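Local coordinates for protein flavin adenine dinucleotide synthase (PDB 2WSI) that transfers the adenylyl group of ATP to flavin mononucleotide, forming the coenzyme FAD and releasing diphosphate, at residues E32-R35 against L36-Y40; N15-L18 against H19-Q22. All coordinates share one frame; numbering follows the deposited sequence.

Contact 1. Residues E32-R35 against L36-Y40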
# COMPACT_ATOMS: atom_id res chain seq x y z
N GLU A 32 1.90 11.08 -13.13
CA GLU A 32 0.50 11.15 -13.51
C GLU A 32 -0.41 10.29 -12.62
O GLU A 32 -1.53 10.71 -12.31
CB GLU A 32 0.30 10.69 -14.95
CG GLU A 32 -1.18 10.66 -15.33
CD GLU A 32 -1.42 10.18 -16.76
OE1 GLU A 32 -1.27 8.96 -17.00
OE2 GLU A 32 -1.77 11.01 -17.63
N ALA A 33 0.02 9.08 -12.28
CA ALA A 33 -0.81 8.23 -11.42
C ALA A 33 -1.01 8.88 -10.04
O ALA A 33 -2.08 8.76 -9.41
CB ALA A 33 -0.18 6.86 -11.28
N ILE A 34 0.04 9.54 -9.56
CA ILE A 34 -0.03 10.27 -8.29
C ILE A 34 -1.05 11.40 -8.39
O ILE A 34 -1.93 11.55 -7.52
CB ILE A 34 1.35 10.85 -7.91
CG1 ILE A 34 2.28 9.72 -7.43
CG2 ILE A 34 1.24 11.87 -6.78
CD1 ILE A 34 3.72 10.16 -7.32
N ARG A 35 -0.97 12.19 -9.45
CA ARG A 35 -1.91 13.30 -9.58
C ARG A 35 -3.36 12.88 -9.64
O ARG A 35 -4.22 13.52 -9.04
CB ARG A 35 -1.56 14.16 -10.78
CG ARG A 35 -0.44 15.12 -10.44
CD ARG A 35 -0.24 16.12 -11.56
NE ARG A 35 0.62 15.52 -12.56
CZ ARG A 35 1.92 15.76 -12.62
NH1 ARG A 35 2.47 16.62 -11.78
NH2 ARG A 35 2.66 15.17 -13.55
N LEU A 36 -3.63 11.78 -10.33
CA LEU A 36 -5.01 11.31 -10.39
C LEU A 36 -5.50 10.77 -9.04
O LEU A 36 -6.61 11.06 -8.63
CB LEU A 36 -5.12 10.21 -11.42
CG LEU A 36 -6.52 9.63 -11.57
CD1 LEU A 36 -7.55 10.71 -11.97
CD2 LEU A 36 -6.43 8.52 -12.62
N THR A 37 -4.71 9.92 -8.40
CA THR A 37 -5.08 9.43 -7.07
C THR A 37 -5.36 10.59 -6.10
O THR A 37 -6.35 10.58 -5.36
CB THR A 37 -3.99 8.51 -6.51
OG1 THR A 37 -3.89 7.33 -7.32
CG2 THR A 37 -4.31 8.10 -5.07
N ARG A 38 -4.48 11.58 -6.10
CA ARG A 38 -4.67 12.74 -5.21
C ARG A 38 -5.94 13.52 -5.59
O ARG A 38 -6.68 13.98 -4.71
CB ARG A 38 -3.42 13.64 -5.17
CG ARG A 38 -2.18 12.87 -4.59
CD ARG A 38 -1.11 13.73 -3.88
NE ARG A 38 -1.68 14.65 -2.90
CZ ARG A 38 -0.98 15.47 -2.13
NH1 ARG A 38 0.35 15.47 -2.21
NH2 ARG A 38 -1.58 16.31 -1.30
N LYS A 39 -6.23 13.62 -6.88
CA LYS A 39 -7.46 14.29 -7.29
C LYS A 39 -8.70 13.55 -6.78
O LYS A 39 -9.62 14.17 -6.28
CB LYS A 39 -7.53 14.47 -8.82
CG LYS A 39 -6.64 15.59 -9.38
CD LYS A 39 -6.93 17.00 -8.79
CE LYS A 39 -8.19 17.65 -9.37
NZ LYS A 39 -8.45 19.04 -8.85
N TYR A 40 -8.74 12.22 -6.91
CA TYR A 40 -9.85 11.46 -6.34
C TYR A 40 -10.05 11.78 -4.84
O TYR A 40 -11.15 12.02 -4.39
CB TYR A 40 -9.60 9.96 -6.44
CG TYR A 40 -9.61 9.36 -7.83
CD1 TYR A 40 -10.53 9.76 -8.79
CD2 TYR A 40 -8.72 8.33 -8.16
CE1 TYR A 40 -10.56 9.19 -10.06
CE2 TYR A 40 -8.75 7.72 -9.44
CZ TYR A 40 -9.68 8.17 -10.37
OH TYR A 40 -9.72 7.61 -11.63
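Two consecutive turns in the middle of helix 25-45 meet here, and Ile34 and Arg38, one turn apart, carry the side-chain contact. The aliphatic part of Arg38 runs alongside Ile34, both pointing the same way, with Ile34 CG2 4.2 Å from Arg38 CD. CG2 of Ile34 stands anti to the backbone N, on the carbonyl side, which turns this methyl toward the next turn. Thr14 of helix 3-18 touches both side chains, while Cys76 of helix 64-87 touches Arg38 and Glu79 OE1 of that helix takes Arg38 NH2 in a salt bridge, so the pair lies where helix 25-45 meets both. Beneath them the backbone is regular: Arg38 N donates to Ile34 O at 2.9 Å, nearly straight on the carbonyl, while Thr37 N reaches Ala33 O at 3.0 Å with the donor tilted 28° from the carbonyl plane. Leu36 N to Glu32 O and Lys39 N to Arg35 O continue the pattern. With OG1 beside its own backbone N (chi1 -65°), Thr37 sets its hydroxyl 3.1 Å from Ala33 O. That buried hydroxyl is hydrogen-bonded to Pro193 O and Trp197 NE1, and the side chain of Thr37, which packs on Leu69 and Leu72 of helix 64-87, is about 12 Å from the bound FAD. The i to i+4 bonding is that of a regular alpha-helix, here one packed against helices 3-18 and 64-87 in a PAPS-reductase-family protein.

Contact 2. Residues N15-L18 against H19-Q22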
# COMPACT_ATOMS: atom_id res chain seq x y z
N ASN A 15 5.44 15.24 -2.89
CA ASN A 15 5.84 16.49 -3.54
C ASN A 15 7.22 16.35 -4.21
O ASN A 15 7.43 16.75 -5.35
CB ASN A 15 5.88 17.62 -2.51
CG ASN A 15 5.85 19.02 -3.15
OD1 ASN A 15 5.15 19.24 -4.13
ND2 ASN A 15 6.58 19.94 -2.58
N SER A 16 8.15 15.76 -3.49
CA SER A 16 9.47 15.51 -4.00
C SER A 16 9.42 14.60 -5.24
O SER A 16 10.11 14.86 -6.24
CB SER A 16 10.33 14.91 -2.90
OG SER A 16 11.62 14.61 -3.37
N TYR A 17 8.60 13.56 -5.21
CA TYR A 17 8.49 12.68 -6.36
C TYR A 17 7.93 13.47 -7.54
O TYR A 17 8.38 13.29 -8.69
CB TYR A 17 7.57 11.47 -6.10
CG TYR A 17 7.70 10.42 -7.18
CD1 TYR A 17 8.51 9.28 -7.00
CD2 TYR A 17 7.04 10.57 -8.40
CE1 TYR A 17 8.62 8.31 -8.02
CE2 TYR A 17 7.15 9.65 -9.40
CZ TYR A 17 7.95 8.54 -9.23
OH TYR A 17 8.00 7.67 -10.27
N LEU A 18 6.97 14.34 -7.27
CA LEU A 18 6.30 15.08 -8.34
C LEU A 18 7.25 16.12 -8.93
O LEU A 18 6.98 16.69 -9.97
CB LEU A 18 5.02 15.80 -7.84
CG LEU A 18 3.79 14.95 -7.51
CD1 LEU A 18 2.59 15.80 -7.03
CD2 LEU A 18 3.39 14.12 -8.71
N HIS A 19 8.36 16.39 -8.25
CA HIS A 19 9.35 17.34 -8.76
C HIS A 19 10.54 16.64 -9.42
O HIS A 19 11.50 17.30 -9.81
CB HIS A 19 9.84 18.24 -7.63
CG HIS A 19 8.89 19.34 -7.28
ND1 HIS A 19 9.15 20.67 -7.56
CD2 HIS A 19 7.68 19.32 -6.68
CE1 HIS A 19 8.14 21.41 -7.14
NE2 HIS A 19 7.23 20.62 -6.60
N ILE A 20 10.50 15.31 -9.52
CA ILE A 20 11.55 14.62 -10.26
C ILE A 20 11.54 15.06 -11.73
O ILE A 20 10.52 14.97 -12.43
CB ILE A 20 11.41 13.11 -10.23
CG1 ILE A 20 11.57 12.58 -8.80
CG2 ILE A 20 12.47 12.48 -11.14
CD1 ILE A 20 11.08 11.13 -8.64
N ASP A 21 12.70 15.52 -12.19
CA ASP A 21 12.85 15.97 -13.56
C ASP A 21 13.86 15.06 -14.27
O ASP A 21 15.00 15.44 -14.50
CB ASP A 21 13.33 17.43 -13.58
CG ASP A 21 13.50 17.97 -14.97
OD1 ASP A 21 13.01 17.34 -15.94
OD2 ASP A 21 14.12 19.05 -15.10
N GLN A 22 13.42 13.85 -14.57
CA GLN A 22 14.27 12.85 -15.19
C GLN A 22 13.67 12.42 -16.52
O GLN A 22 12.46 12.43 -16.70
CB GLN A 22 14.42 11.62 -14.30
CG GLN A 22 15.58 11.68 -13.31
CD GLN A 22 16.94 11.70 -14.00
OE1 GLN A 22 17.82 12.49 -13.65
NE2 GLN A 22 17.12 10.81 -14.98
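Ile20 CD1 sits over one face of the Tyr17 ring, 3.7 Å from its centroid and 15° off the ring normal, a CH-pi contact displaced toward the rim. Its CG1 lies beside the backbone N (chi1 -65°), carrying the end of the side chain back over the tyrosine. The same two residues are also joined through the backbone: Ile20 N donates to Tyr17 O at 3.0 Å, a fairly straight N-H bond that approaches from above the carbonyl plane. One residue earlier, His19 N bonds Ser16 O at 3.1 Å, likewise from above the plane. Bonds three residues apart predominate as the chain leaves helix 3-18; the bond of His19 N to Asn15 O, four apart, is weak. On the outer side, Asn15 OD1 lies 3.5 Å from His19 NE2, with amide and imidazole planes 78° apart. Further out, Tyr17 OH is hydrogen-bonded to Ser204 OG, its ring meets Phe205 and Tyr208 edge-to-face, and Trp249 touches Ile20. Gln31 NE2 of helix 25-45 binds both Tyr17 O and Ile20 O. Tyr17 O thus accepts from both Ile20 N and Gln31 NE2, which joins the end of one helix to the next, while the ring contact is apolar.

Contact 1 is partly buried within a continuous helix; contact 2 lies at the surface, where helix 3-18 gives way to the loop leading to helix 25-45. The two touch directly: Ile34 CD1 is 3.5 Å from Tyr17 CD2, and Ile34 CG2 is 3.7 Å from Leu18 CD2. Ile34 therefore belongs to the apolar seam between the two successive helices. Their backbones differ accordingly: bonds four residues apart prevail in 32-40, while in 15-22 the stronger ones span three. Contact 1 lays the aliphatic part of an arginine beside an isoleucine, with its charged end met by Glu79; contact 2 sets a methyl over an aromatic face, away from the FAD site.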